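Local coordinates for TfuA domain-containing protein (Methanosarcina acetivorans, PDB 6XP8), which takes part in peptide backbone thioamidation, probably acting together with a YcaO enzyme, at residues Tyr41-Ile46 with Lys211-Glu216; Arg21-Pro26 with Glu34-Gln39; Arg60-Ala65 with Ser84-His89; Arg54-His59 with Ala76-Leu81. One frame throughout, in Å; residues are numbered along the deposited sequence.

Contact 1. Residues Tyr41-Ile46 with Lys211-Glu216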
loop_
_atom_site.group_PDB
_atom_site.type_symbol
_atom_site.label_atom_id
_atom_site.label_comp_id
_atom_site.label_asym_id
_atom_site.label_seq_id
_atom_site.Cartn_x
_atom_site.Cartn_y
_atom_site.Cartn_z
ATOM N N TYR A 41 13.193 7.678 -19.342
ATOM C CA TYR A 41 11.849 7.824 -18.746
ATOM C C TYR A 41 11.725 9.142 -17.974
ATOM O O TYR A 41 12.681 9.595 -17.334
ATOM C CB TYR A 41 11.486 6.622 -17.854
ATOM C CG TYR A 41 11.045 5.376 -18.605
ATOM C CD1 TYR A 41 11.980 4.548 -19.245
ATOM C CD2 TYR A 41 9.694 5.014 -18.666
ATOM C CE1 TYR A 41 11.580 3.411 -19.935
ATOM C CE2 TYR A 41 9.285 3.874 -19.349
ATOM C CZ TYR A 41 10.235 3.075 -19.980
ATOM O OH TYR A 41 9.848 1.945 -20.657
ATOM N N LYS A 42 10.541 9.753 -18.048
ATOM C CA LYS A 42 10.324 11.092 -17.492
ATOM C C LYS A 42 9.615 11.101 -16.140
ATOM O O LYS A 42 9.803 12.026 -15.350
ATOM C CB LYS A 42 9.585 11.993 -18.492
ATOM C CG LYS A 42 10.423 12.441 -19.687
ATOM C CD LYS A 42 11.551 13.388 -19.285
ATOM C CE LYS A 42 12.678 13.366 -20.306
ATOM N NZ LYS A 42 13.796 14.264 -19.898
ATOM N N VAL A 43 8.791 10.081 -15.894
ATOM C CA VAL A 43 8.072 9.943 -14.619
ATOM C C VAL A 43 8.187 8.502 -14.117
ATOM O O VAL A 43 7.997 7.553 -14.888
ATOM C CB VAL A 43 6.575 10.367 -14.716
ATOM C CG1 VAL A 43 5.894 10.281 -13.352
ATOM C CG2 VAL A 43 6.424 11.790 -15.248
ATOM N N ILE A 44 8.526 8.362 -12.834
ATOM C CA ILE A 44 8.482 7.077 -12.124
ATOM C C ILE A 44 7.362 7.136 -11.083
ATOM O O ILE A 44 7.312 8.058 -10.273
ATOM C CB ILE A 44 9.824 6.745 -11.414
ATOM C CG1 ILE A 44 10.972 6.628 -12.433
ATOM C CG2 ILE A 44 9.703 5.456 -10.590
ATOM C CD1 ILE A 44 12.366 6.719 -11.833
ATOM N N GLY A 45 6.477 6.143 -11.113
ATOM C CA GLY A 45 5.512 5.928 -10.039
ATOM C C GLY A 45 5.948 4.745 -9.198
ATOM O O GLY A 45 6.090 3.632 -9.710
ATOM N N ILE A 46 6.195 4.995 -7.916
ATOM C CA ILE A 46 6.490 3.915 -6.975
ATOM C C ILE A 46 5.224 3.677 -6.163
ATOM O O ILE A 46 4.799 4.549 -5.408
ATOM C CB ILE A 46 7.692 4.222 -6.043
ATOM C CG1 ILE A 46 8.969 4.525 -6.859
ATOM C CG2 ILE A 46 7.917 3.056 -5.083
ATOM C CD1 ILE A 46 10.123 5.076 -6.037
ATOM N N LYS A 211 -0.304 10.208 -14.562
ATOM C CA LYS A 211 -1.026 10.632 -15.767
ATOM C C LYS A 211 -0.887 12.139 -16.010
ATOM O O LYS A 211 -0.538 12.558 -17.117
ATOM C CB LYS A 211 -2.505 10.236 -15.673
ATOM C CG LYS A 211 -3.301 10.411 -16.961
ATOM C CD LYS A 211 -4.779 10.099 -16.760
ATOM C CE LYS A 211 -5.045 8.604 -16.672
ATOM N NZ LYS A 211 -6.477 8.287 -16.392
ATOM N N LYS A 212 -1.134 12.933 -14.968
ATOM C CA LYS A 212 -1.050 14.397 -15.041
ATOM C C LYS A 212 0.358 14.898 -15.343
ATOM O O LYS A 212 0.529 15.806 -16.161
ATOM C CB LYS A 212 -1.588 15.046 -13.762
ATOM C CG LYS A 212 -3.100 14.989 -13.655
ATOM C CD LYS A 212 -3.644 15.943 -12.603
ATOM C CE LYS A 212 -5.168 15.968 -12.631
ATOM N NZ LYS A 212 -5.728 16.562 -13.882
ATOM N N LEU A 213 1.360 14.295 -14.704
ATOM C CA LEU A 213 2.751 14.724 -14.891
ATOM C C LEU A 213 3.310 14.392 -16.274
ATOM O O LEU A 213 4.126 15.157 -16.806
ATOM C CB LEU A 213 3.669 14.189 -13.780
ATOM C CG LEU A 213 3.499 14.745 -12.359
ATOM C CD1 LEU A 213 4.454 14.040 -11.413
ATOM C CD2 LEU A 213 3.697 16.257 -12.268
ATOM N N ILE A 214 2.873 13.266 -16.846
ATOM C CA ILE A 214 3.215 12.893 -18.228
ATOM C C ILE A 214 2.641 13.911 -19.218
ATOM O O ILE A 214 3.343 14.345 -20.140
ATOM C CB ILE A 214 2.791 11.429 -18.565
ATOM C CG1 ILE A 214 3.725 10.420 -17.875
ATOM C CG2 ILE A 214 2.731 11.164 -20.075
ATOM C CD1 ILE A 214 5.154 10.368 -18.398
ATOM N N GLU A 215 1.384 14.307 -18.995
ATOM C CA GLU A 215 0.686 15.291 -19.836
ATOM C C GLU A 215 1.319 16.685 -19.786
ATOM O O GLU A 215 1.240 17.434 -20.758
ATOM C CB GLU A 215 -0.801 15.366 -19.469
ATOM C CG GLU A 215 -1.624 14.170 -19.938
ATOM C CD GLU A 215 -3.084 14.202 -19.498
ATOM O OE1 GLU A 215 -3.473 15.074 -18.684
ATOM O OE2 GLU A 215 -3.854 13.333 -19.966
ATOM N N GLU A 216 1.956 17.015 -18.662
ATOM C CA GLU A 216 2.603 18.318 -18.477
ATOM C C GLU A 216 4.056 18.319 -18.963
ATOM O O GLU A 216 4.831 17.411 -18.649
ATOM C CB GLU A 216 2.495 18.780 -17.019
ATOM C CG GLU A 216 1.080 19.189 -16.611
ATOM C CD GLU A 216 0.909 19.449 -15.119
ATOM O OE1 GLU A 216 1.797 19.080 -14.314
ATOM O OE2 GLU A 216 -0.138 20.026 -14.746
#
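V43 and I214 mark the closest backbone approach, with their CA atoms 6.7 Å apart where strand 43-46 passes the last turn of helix 198-215. The helical bond from E215 N to K211 O (3.2 Å) is still made here, and E216 is the first residue whose backbone leaves the helical conformation. The pairing is thus between an early residue of the strand and the C-terminal end of the chain's last helix, and it rests on side chains alone. V43 points its CB toward the helix, and one methyl does most of the work. CG1 stands anti to the backbone N (chi1 -177°), which turns CG2 toward L213 CB and the end of I214. V43 CG2 lies 3.7 Å from I214 CD1 and 3.9 Å from L213 CB. The two helix residues use different parts of their side chains: L213 offers its CB, crossing V43 at about a right angle, whereas I214 bends at chi2 (-69°) and brings CD1 round to the valine. I214 CD1 also reaches V43 CB, at 3.9 Å, and therefore spans the side of the branch instead of touching a single methyl. The contact is small and wholly apolar, with V43 buried beneath two partly exposed helix residues. Around it, L213 continues onto K71 and V73 of strand 71-74, and I214 onto A1 and A3, so that the helix end straddles three adjacent strands of the parallel sheet. I44 turns to the other face of the sheet, where it meets L33 and V37 of helix 33-38.

Contact 2. Residues Arg21-Pro26 with Glu34-Gln39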
loop_
_atom_site.group_PDB
_atom_site.type_symbol
_atom_site.label_atom_id
_atom_site.label_comp_id
_atom_site.label_asym_id
_atom_site.label_seq_id
_atom_site.Cartn_x
_atom_site.Cartn_y
_atom_site.Cartn_z
ATOM N N ARG A 21 -2.148 3.778 -19.527
ATOM C CA ARG A 21 -1.148 3.069 -20.328
ATOM C C ARG A 21 0.227 3.575 -19.913
ATOM O O ARG A 21 0.554 4.750 -20.088
ATOM C CB ARG A 21 -1.363 3.227 -21.846
ATOM C CG ARG A 21 -0.285 2.535 -22.683
ATOM C CD ARG A 21 -0.298 2.938 -24.153
ATOM N NE ARG A 21 -1.059 1.994 -24.968
ATOM C CZ ARG A 21 -0.591 1.316 -26.015
ATOM N NH1 ARG A 21 0.663 1.458 -26.435
ATOM N NH2 ARG A 21 -1.401 0.491 -26.664
ATOM N N ALA A 22 1.005 2.667 -19.333
ATOM C CA ALA A 22 2.366 2.928 -18.889
ATOM C C ALA A 22 3.149 1.624 -18.940
ATOM O O ALA A 22 2.583 0.559 -19.216
ATOM C CB ALA A 22 2.363 3.493 -17.473
ATOM N N ASN A 23 4.452 1.714 -18.693
ATOM C CA ASN A 23 5.267 0.526 -18.488
ATOM C C ASN A 23 5.095 0.049 -17.046
ATOM O O ASN A 23 5.649 0.644 -16.117
ATOM C CB ASN A 23 6.741 0.806 -18.816
ATOM C CG ASN A 23 7.626 -0.425 -18.671
ATOM O OD1 ASN A 23 7.212 -1.454 -18.137
ATOM N ND2 ASN A 23 8.854 -0.322 -19.155
ATOM N N TYR A 24 4.328 -1.028 -16.874
ATOM C CA TYR A 24 4.137 -1.635 -15.556
ATOM C C TYR A 24 5.208 -2.663 -15.254
ATOM O O TYR A 24 5.467 -3.574 -16.047
ATOM C CB TYR A 24 2.719 -2.202 -15.385
ATOM C CG TYR A 24 1.710 -1.084 -15.336
ATOM C CD1 TYR A 24 1.509 -0.348 -14.158
ATOM C CD2 TYR A 24 1.000 -0.705 -16.476
ATOM C CE1 TYR A 24 0.615 0.714 -14.119
ATOM C CE2 TYR A 24 0.099 0.350 -16.438
ATOM C CZ TYR A 24 -0.094 1.054 -15.258
ATOM O OH TYR A 24 -0.982 2.106 -15.204
ATOM N N GLN A 25 5.838 -2.475 -14.102
ATOM C CA GLN A 25 6.918 -3.329 -13.633
ATOM C C GLN A 25 6.505 -3.965 -12.307
ATOM O O GLN A 25 5.628 -3.431 -11.625
ATOM C CB GLN A 25 8.208 -2.509 -13.460
ATOM C CG GLN A 25 8.837 -2.021 -14.764
ATOM C CD GLN A 25 9.303 -3.146 -15.679
ATOM O OE1 GLN A 25 8.926 -3.200 -16.852
ATOM N NE2 GLN A 25 10.118 -4.049 -15.150
ATOM N N PRO A 26 7.139 -5.098 -11.925
ATOM C CA PRO A 26 6.870 -5.703 -10.613
ATOM C C PRO A 26 7.243 -4.760 -9.449
ATOM O O PRO A 26 7.906 -3.732 -9.689
ATOM C CB PRO A 26 7.782 -6.939 -10.606
ATOM C CG PRO A 26 7.992 -7.256 -12.042
ATOM C CD PRO A 26 8.073 -5.925 -12.716
ATOM N N GLU A 34 17.464 3.144 -11.794
ATOM C CA GLU A 34 18.471 3.762 -12.669
ATOM C C GLU A 34 18.420 3.261 -14.114
ATOM O O GLU A 34 18.737 4.024 -15.026
ATOM C CB GLU A 34 19.888 3.643 -12.084
ATOM C CG GLU A 34 20.912 4.635 -12.654
ATOM C CD GLU A 34 20.583 6.105 -12.409
ATOM O OE1 GLU A 34 20.943 6.941 -13.271
ATOM O OE2 GLU A 34 19.984 6.441 -11.362
ATOM N N LYS A 35 17.994 2.007 -14.311
ATOM C CA LYS A 35 17.793 1.442 -15.660
ATOM C C LYS A 35 16.822 2.298 -16.475
ATOM O O LYS A 35 17.079 2.608 -17.642
ATOM C CB LYS A 35 17.282 -0.007 -15.587
ATOM C CG LYS A 35 17.295 -0.748 -16.922
ATOM C CD LYS A 35 16.576 -2.088 -16.847
ATOM C CE LYS A 35 16.642 -2.821 -18.180
ATOM N NZ LYS A 35 15.833 -4.077 -18.178
ATOM N N PHE A 36 15.720 2.688 -15.839
ATOM C CA PHE A 36 14.672 3.470 -16.492
ATOM C C PHE A 36 15.040 4.943 -16.653
ATOM O O PHE A 36 14.695 5.560 -17.665
ATOM C CB PHE A 36 13.332 3.265 -15.780
ATOM C CG PHE A 36 12.861 1.841 -15.825
ATOM C CD1 PHE A 36 12.257 1.327 -16.981
ATOM C CD2 PHE A 36 13.075 0.989 -14.740
ATOM C CE1 PHE A 36 11.847 0.001 -17.038
ATOM C CE2 PHE A 36 12.666 -0.341 -14.792
ATOM C CZ PHE A 36 12.057 -0.833 -15.942
ATOM N N VAL A 37 15.761 5.483 -15.671
ATOM C CA VAL A 37 16.363 6.825 -15.764
ATOM C C VAL A 37 17.281 6.911 -16.993
ATOM O O VAL A 37 17.189 7.868 -17.770
ATOM C CB VAL A 37 17.119 7.215 -14.463
ATOM C CG1 VAL A 37 17.828 8.563 -14.590
ATOM C CG2 VAL A 37 16.163 7.241 -13.277
ATOM N N GLN A 38 18.130 5.895 -17.177
ATOM C CA GLN A 38 19.080 5.858 -18.298
ATOM C C GLN A 38 18.421 5.593 -19.654
ATOM O O GLN A 38 18.966 5.977 -20.691
ATOM C CB GLN A 38 20.220 4.859 -18.038
ATOM C CG GLN A 38 21.160 5.231 -16.891
ATOM C CD GLN A 38 21.854 6.577 -17.056
ATOM O OE1 GLN A 38 22.327 6.928 -18.140
ATOM N NE2 GLN A 38 21.936 7.331 -15.967
ATOM N N GLN A 39 17.250 4.956 -19.639
ATOM C CA GLN A 39 16.448 4.728 -20.849
ATOM C C GLN A 39 15.662 5.974 -21.289
ATOM O O GLN A 39 15.034 5.972 -22.354
ATOM C CB GLN A 39 15.501 3.533 -20.659
ATOM C CG GLN A 39 16.159 2.168 -20.831
ATOM C CD GLN A 39 15.202 0.998 -20.647
ATOM O OE1 GLN A 39 13.993 1.171 -20.486
ATOM N NE2 GLN A 39 15.747 -0.212 -20.675
#
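Behind F36, the ring on which N23 and Q25 converge, the outer side of helix 33-38 is tied by Q38 NE2, which donates to E34 OE1 at 2.9 Å with an N-H...O angle of 162°. The carboxylate receives it on the anti lone pair, almost exactly in the plane of the Q38 amide, while its other oxygen, OE2, is hydrogen-bonded to S64 of helix 59-67. Both oxygens are therefore engaged, which should restrict the rotation of the carboxylate and links the two helices. The inner side of the helix carries the contact proper. F36 has CG anti to its carbonyl carbon, and the ring reaches out to the edge strand 23-25. Q25 folds back at chi2 and comes at the ring from the opposite direction: its CG and CD each lie 3.6 Å from F36 CZ, and its amide plane is inclined 48° to the ring. N23, two residues earlier on the same side of the strand, brings its amide to the CE1 corner of the ring, the two planes being 83° apart. Replacing Q25 with an alanine would remove the atoms that cover F36 CZ and would probably open a gap there, leaving that end of the ring less firmly packed on the strand side. F36 also packs edge-to-face against Y41 and touches V4 of the adjacent strand 3-6. With Q25 CG and CD at CZ and the N23 amide at CE1, the contact is van der Waals packing of a buried ring against a partly exposed, polar strand.

Contact 3. Residues Arg60-Ala65 with Ser84-His89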
loop_
_atom_site.group_PDB
_atom_site.type_symbol
_atom_site.label_atom_id
_atom_site.label_comp_id
_atom_site.label_asym_id
_atom_site.label_seq_id
_atom_site.Cartn_x
_atom_site.Cartn_y
_atom_site.Cartn_z
ATOM N N ARG A 60 19.162 6.971 -2.021
ATOM C CA ARG A 60 20.160 7.334 -3.040
ATOM C C ARG A 60 19.631 7.176 -4.477
ATOM O O ARG A 60 19.848 8.049 -5.325
ATOM C CB ARG A 60 21.469 6.545 -2.795
ATOM C CG ARG A 60 22.380 6.295 -3.996
ATOM C CD ARG A 60 23.299 7.469 -4.318
ATOM N NE ARG A 60 23.754 7.419 -5.712
ATOM C CZ ARG A 60 24.174 8.462 -6.431
ATOM N NH1 ARG A 60 24.215 9.687 -5.914
ATOM N NH2 ARG A 60 24.555 8.274 -7.687
ATOM N N GLU A 61 18.919 6.075 -4.724
ATOM C CA GLU A 61 18.339 5.771 -6.035
ATOM C C GLU A 61 17.257 6.766 -6.445
ATOM O O GLU A 61 17.217 7.201 -7.599
ATOM C CB GLU A 61 17.719 4.382 -6.027
ATOM C CG GLU A 61 18.665 3.255 -5.671
ATOM C CD GLU A 61 17.947 1.933 -5.691
ATOM O OE1 GLU A 61 17.308 1.633 -6.718
ATOM O OE2 GLU A 61 18.019 1.208 -4.685
ATOM N N ILE A 62 16.381 7.096 -5.496
ATOM C CA ILE A 62 15.287 8.041 -5.729
ATOM C C ILE A 62 15.877 9.436 -5.972
ATOM O O ILE A 62 15.506 10.101 -6.944
ATOM C CB ILE A 62 14.234 8.007 -4.588
ATOM C CG1 ILE A 62 13.460 6.677 -4.643
ATOM C CG2 ILE A 62 13.268 9.191 -4.676
ATOM C CD1 ILE A 62 12.865 6.224 -3.324
ATOM N N LEU A 63 16.818 9.840 -5.117
ATOM C CA LEU A 63 17.508 11.128 -5.267
ATOM C C LEU A 63 18.251 11.273 -6.595
ATOM O O LEU A 63 18.246 12.363 -7.180
ATOM C CB LEU A 63 18.446 11.397 -4.083
ATOM C CG LEU A 63 17.794 11.644 -2.715
ATOM C CD1 LEU A 63 18.845 11.645 -1.612
ATOM C CD2 LEU A 63 16.979 12.928 -2.685
ATOM N N SER A 64 18.870 10.186 -7.067
ATOM C CA SER A 64 19.536 10.165 -8.377
ATOM C C SER A 64 18.543 10.467 -9.505
ATOM O O SER A 64 18.811 11.314 -10.370
ATOM C CB SER A 64 20.245 8.825 -8.623
ATOM O OG SER A 64 20.900 8.822 -9.881
ATOM N N ALA A 65 17.396 9.783 -9.471
ATOM C CA ALA A 65 16.311 10.000 -10.433
ATOM C C ALA A 65 15.816 11.452 -10.433
ATOM O O ALA A 65 15.662 12.054 -11.502
ATOM C CB ALA A 65 15.161 9.028 -10.167
ATOM N N SER A 84 7.075 9.940 2.243
ATOM C CA SER A 84 7.093 10.571 3.567
ATOM C C SER A 84 8.514 10.915 4.031
ATOM O O SER A 84 8.709 11.851 4.816
ATOM C CB SER A 84 6.380 9.700 4.605
ATOM O OG SER A 84 7.191 8.625 5.048
ATOM N N GLU A 85 9.490 10.155 3.536
ATOM C CA GLU A 85 10.903 10.360 3.867
ATOM C C GLU A 85 11.599 11.347 2.938
ATOM O O GLU A 85 12.598 11.963 3.330
ATOM C CB GLU A 85 11.662 9.026 3.859
ATOM C CG GLU A 85 11.157 8.010 4.874
ATOM C CD GLU A 85 11.535 6.571 4.550
ATOM O OE1 GLU A 85 12.000 6.286 3.426
ATOM O OE2 GLU A 85 11.356 5.707 5.434
ATOM N N LEU A 86 11.086 11.493 1.713
ATOM C CA LEU A 86 11.795 12.239 0.668
ATOM C C LEU A 86 11.003 13.373 0.003
ATOM O O LEU A 86 11.460 13.930 -1.006
ATOM C CB LEU A 86 12.355 11.270 -0.393
ATOM C CG LEU A 86 13.372 10.212 0.058
ATOM C CD1 LEU A 86 13.453 9.073 -0.945
ATOM C CD2 LEU A 86 14.753 10.812 0.304
ATOM N N ASP A 87 9.844 13.731 0.566
ATOM C CA ASP A 87 9.016 14.816 -0.004
ATOM C C ASP A 87 9.695 16.182 -0.011
ATOM O O ASP A 87 9.479 16.980 -0.928
ATOM C CB ASP A 87 7.612 14.903 0.624
ATOM C CG ASP A 87 7.620 14.895 2.157
ATOM O OD1 ASP A 87 8.689 15.019 2.792
ATOM O OD2 ASP A 87 6.519 14.753 2.731
ATOM N N THR A 88 10.526 16.427 1.001
ATOM C CA THR A 88 11.297 17.676 1.104
ATOM C C THR A 88 12.399 17.771 0.037
ATOM O O THR A 88 12.938 18.856 -0.214
ATOM C CB THR A 88 11.904 17.871 2.514
ATOM O OG1 THR A 88 12.776 16.778 2.822
ATOM C CG2 THR A 88 10.809 17.972 3.580
ATOM N N HIS A 89 12.707 16.634 -0.592
ATOM C CA HIS A 89 13.726 16.531 -1.641
ATOM C C HIS A 89 13.164 16.503 -3.069
ATOM O O HIS A 89 13.926 16.443 -4.042
ATOM C CB HIS A 89 14.592 15.294 -1.401
ATOM C CG HIS A 89 15.516 15.420 -0.232
ATOM N ND1 HIS A 89 15.233 14.879 1.003
ATOM C CD2 HIS A 89 16.726 16.018 -0.113
ATOM C CE1 HIS A 89 16.223 15.145 1.836
ATOM N NE2 HIS A 89 17.141 15.835 1.183
#
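I62 and L86 meet because each sends its gamma carbon chain anti to the carbonyl carbon: chi1 is -70° at I62 CG1 and -61° at L86 CG, and the two branches converge between their helices. Helices 59-67 and 78-86 belong to consecutive beta-alpha-beta crossovers of the parallel sheet, the first joining strand 43-46 to 71-74 and the second joining 71-74 to 92-93, and here they pack side by side. L86 CD1 is the central methyl. It lies 3.7 Å from I62 CG2 and 3.8 Å from I62 CD1, fitting against both arms of the isoleucine at once. Beneath this pair I62 rests on I46 of the sheet and on L33 of helix 33-38, while M91, just before the last strand, touches both I62 and L86. Nearer the surface the partner changes. L63 turns its end toward the second helix, and its CD2 lies over the root of H89, 3.6 Å from H89 CB and 3.8 Å from H89 CG; the more distant L86 CD2 forms a looser contact with the same methyl. The contact thus runs from a buried aliphatic pair to a solvent-facing histidine. H89 can reach L63 because the chain tightens after L86 into a 3-10 turn, closed by the bond from H89 N to L86 O at 3.0 Å.

Contact 4. Residues Arg54-His59 with Ala76-Leu81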
loop_
_atom_site.group_PDB
_atom_site.type_symbol
_atom_site.label_atom_id
_atom_site.label_comp_id
_atom_site.label_asym_id
_atom_site.label_seq_id
_atom_site.Cartn_x
_atom_site.Cartn_y
_atom_site.Cartn_z
ATOM N N ARG A 54 17.991 -5.757 2.290
ATOM C CA ARG A 54 18.936 -6.068 1.209
ATOM C C ARG A 54 18.417 -5.624 -0.158
ATOM O O ARG A 54 19.201 -5.211 -1.022
ATOM C CB ARG A 54 19.281 -7.569 1.197
ATOM C CG ARG A 54 20.322 -8.000 0.162
ATOM C CD ARG A 54 21.714 -7.481 0.515
ATOM N NE ARG A 54 22.696 -7.661 -0.556
ATOM C CZ ARG A 54 22.911 -6.806 -1.559
ATOM N NH1 ARG A 54 22.188 -5.694 -1.680
ATOM N NH2 ARG A 54 23.849 -7.074 -2.463
ATOM N N ALA A 55 17.096 -5.670 -0.321
ATOM C CA ALA A 55 16.460 -5.503 -1.617
ATOM C C ALA A 55 15.580 -4.253 -1.747
ATOM O O ALA A 55 15.059 -3.992 -2.822
ATOM C CB ALA A 55 15.661 -6.759 -1.953
ATOM N N ALA A 56 15.414 -3.483 -0.670
ATOM C CA ALA A 56 14.527 -2.310 -0.700
ATOM C C ALA A 56 15.109 -1.166 -1.524
ATOM O O ALA A 56 16.324 -0.942 -1.508
ATOM C CB ALA A 56 14.197 -1.840 0.712
ATOM N N VAL A 57 14.233 -0.448 -2.234
ATOM C CA VAL A 57 14.636 0.743 -2.996
ATOM C C VAL A 57 15.253 1.779 -2.043
ATOM O O VAL A 57 14.686 2.071 -0.994
ATOM C CB VAL A 57 13.462 1.322 -3.847
ATOM C CG1 VAL A 57 12.293 1.806 -2.989
ATOM C CG2 VAL A 57 13.952 2.419 -4.787
ATOM N N GLY A 58 16.427 2.298 -2.401
ATOM C CA GLY A 58 17.174 3.188 -1.508
ATOM C C GLY A 58 16.911 4.656 -1.779
ATOM O O GLY A 58 16.526 5.023 -2.896
ATOM N N HIS A 59 17.113 5.487 -0.750
ATOM C CA HIS A 59 17.008 6.949 -0.888
ATOM C C HIS A 59 17.927 7.480 -1.986
ATOM O O HIS A 59 17.516 8.329 -2.779
ATOM C CB HIS A 59 17.311 7.678 0.432
ATOM C CG HIS A 59 16.305 7.441 1.517
ATOM N ND1 HIS A 59 16.460 7.951 2.788
ATOM C CD2 HIS A 59 15.140 6.747 1.531
ATOM C CE1 HIS A 59 15.434 7.586 3.536
ATOM N NE2 HIS A 59 14.620 6.853 2.798
ATOM N N ALA A 76 0.477 4.679 -1.474
ATOM C CA ALA A 76 -0.128 3.368 -1.137
ATOM C C ALA A 76 0.703 2.457 -0.225
ATOM O O ALA A 76 0.224 2.021 0.829
ATOM C CB ALA A 76 -0.596 2.616 -2.386
ATOM N N SER A 77 1.937 2.174 -0.635
ATOM C CA SER A 77 2.744 1.150 0.015
ATOM C C SER A 77 4.181 1.640 0.204
ATOM O O SER A 77 4.392 2.617 0.925
ATOM C CB SER A 77 2.669 -0.146 -0.795
ATOM O OG SER A 77 3.023 -1.268 -0.003
ATOM N N MET A 78 5.160 0.982 -0.429
ATOM C CA MET A 78 6.549 1.470 -0.397
ATOM C C MET A 78 6.653 2.920 -0.886
ATOM O O MET A 78 7.444 3.705 -0.353
ATOM C CB MET A 78 7.511 0.543 -1.164
ATOM C CG MET A 78 8.961 1.032 -1.229
ATOM S SD MET A 78 9.738 1.310 0.383
ATOM C CE MET A 78 10.587 -0.244 0.646
ATOM N N GLY A 79 5.835 3.282 -1.874
ATOM C CA GLY A 79 5.815 4.657 -2.377
ATOM C C GLY A 79 5.364 5.668 -1.335
ATOM O O GLY A 79 5.864 6.794 -1.297
ATOM N N ALA A 80 4.417 5.268 -0.491
ATOM C CA ALA A 80 3.930 6.128 0.597
ATOM C C ALA A 80 5.003 6.353 1.662
ATOM O O ALA A 80 5.211 7.483 2.106
ATOM C CB ALA A 80 2.676 5.537 1.218
ATOM N N LEU A 81 5.683 5.272 2.047
ATOM C CA LEU A 81 6.764 5.322 3.022
ATOM C C LEU A 81 7.919 6.196 2.527
ATOM O O LEU A 81 8.349 7.113 3.231
ATOM C CB LEU A 81 7.246 3.903 3.372
ATOM C CG LEU A 81 8.331 3.755 4.451
ATOM C CD1 LEU A 81 7.850 4.263 5.803
ATOM C CD2 LEU A 81 8.764 2.298 4.546
#
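M78 gives up the most surface in this contact, bridging V57 and A56, two successive residues of the loop that leads into helix 59-67. It stands in the first turn of helix 78-86 with CG anti to the backbone N, and bends at chi2 (58°) and again at chi3 (95°). These bends separate its two points of touch: CG lies 3.8 Å from V57 CG1, while the terminal CE lies 3.9 Å from A56 CB. V57 holds CG1 in the crowded position between its backbone N and carbonyl carbon (chi1 63°), and that methyl is the one applied to the methionine stem as the two side chains run past each other in opposite directions. A56 adds only its methyl, at the far end of M78. All three residues are buried, and F51 packs on M78 as well. The polar links run alongside: V57 O accepts a hydrogen bond from R82 NE of the same helix, and the G79 backbone is bonded to I47. Between the segments themselves the contact is carbon against carbon, so it depends on the fit of two methyls against M78 CG and CE, and the polar demand of V57 O is met outside it by R82.

In the fold
Contacts 1 and 2 both reach the parallel sheet and follow one another along the chain: their centres are 11 Å apart, and Y41 N lies 3.1 Å from F36 O where helix 33-38 turns into strand 43-46. Contact 3 lies on the face of strand 43-46 opposite V43, with I46 CD1 4.0 Å from I62 CG1. It also meets contact 2, V37 CG2 lying 3.7 Å from A65 CB. Contacts 3 and 4 draw on the same helix, 78-86; H59 NE2 lies 2.8 Å from E85 OE1, a probable hydrogen bond between them. Contact 4 touches contact 1 where I46 CG2 lies 3.8 Å from G79 CA, and its centre is about 11 Å from the centre of the chain.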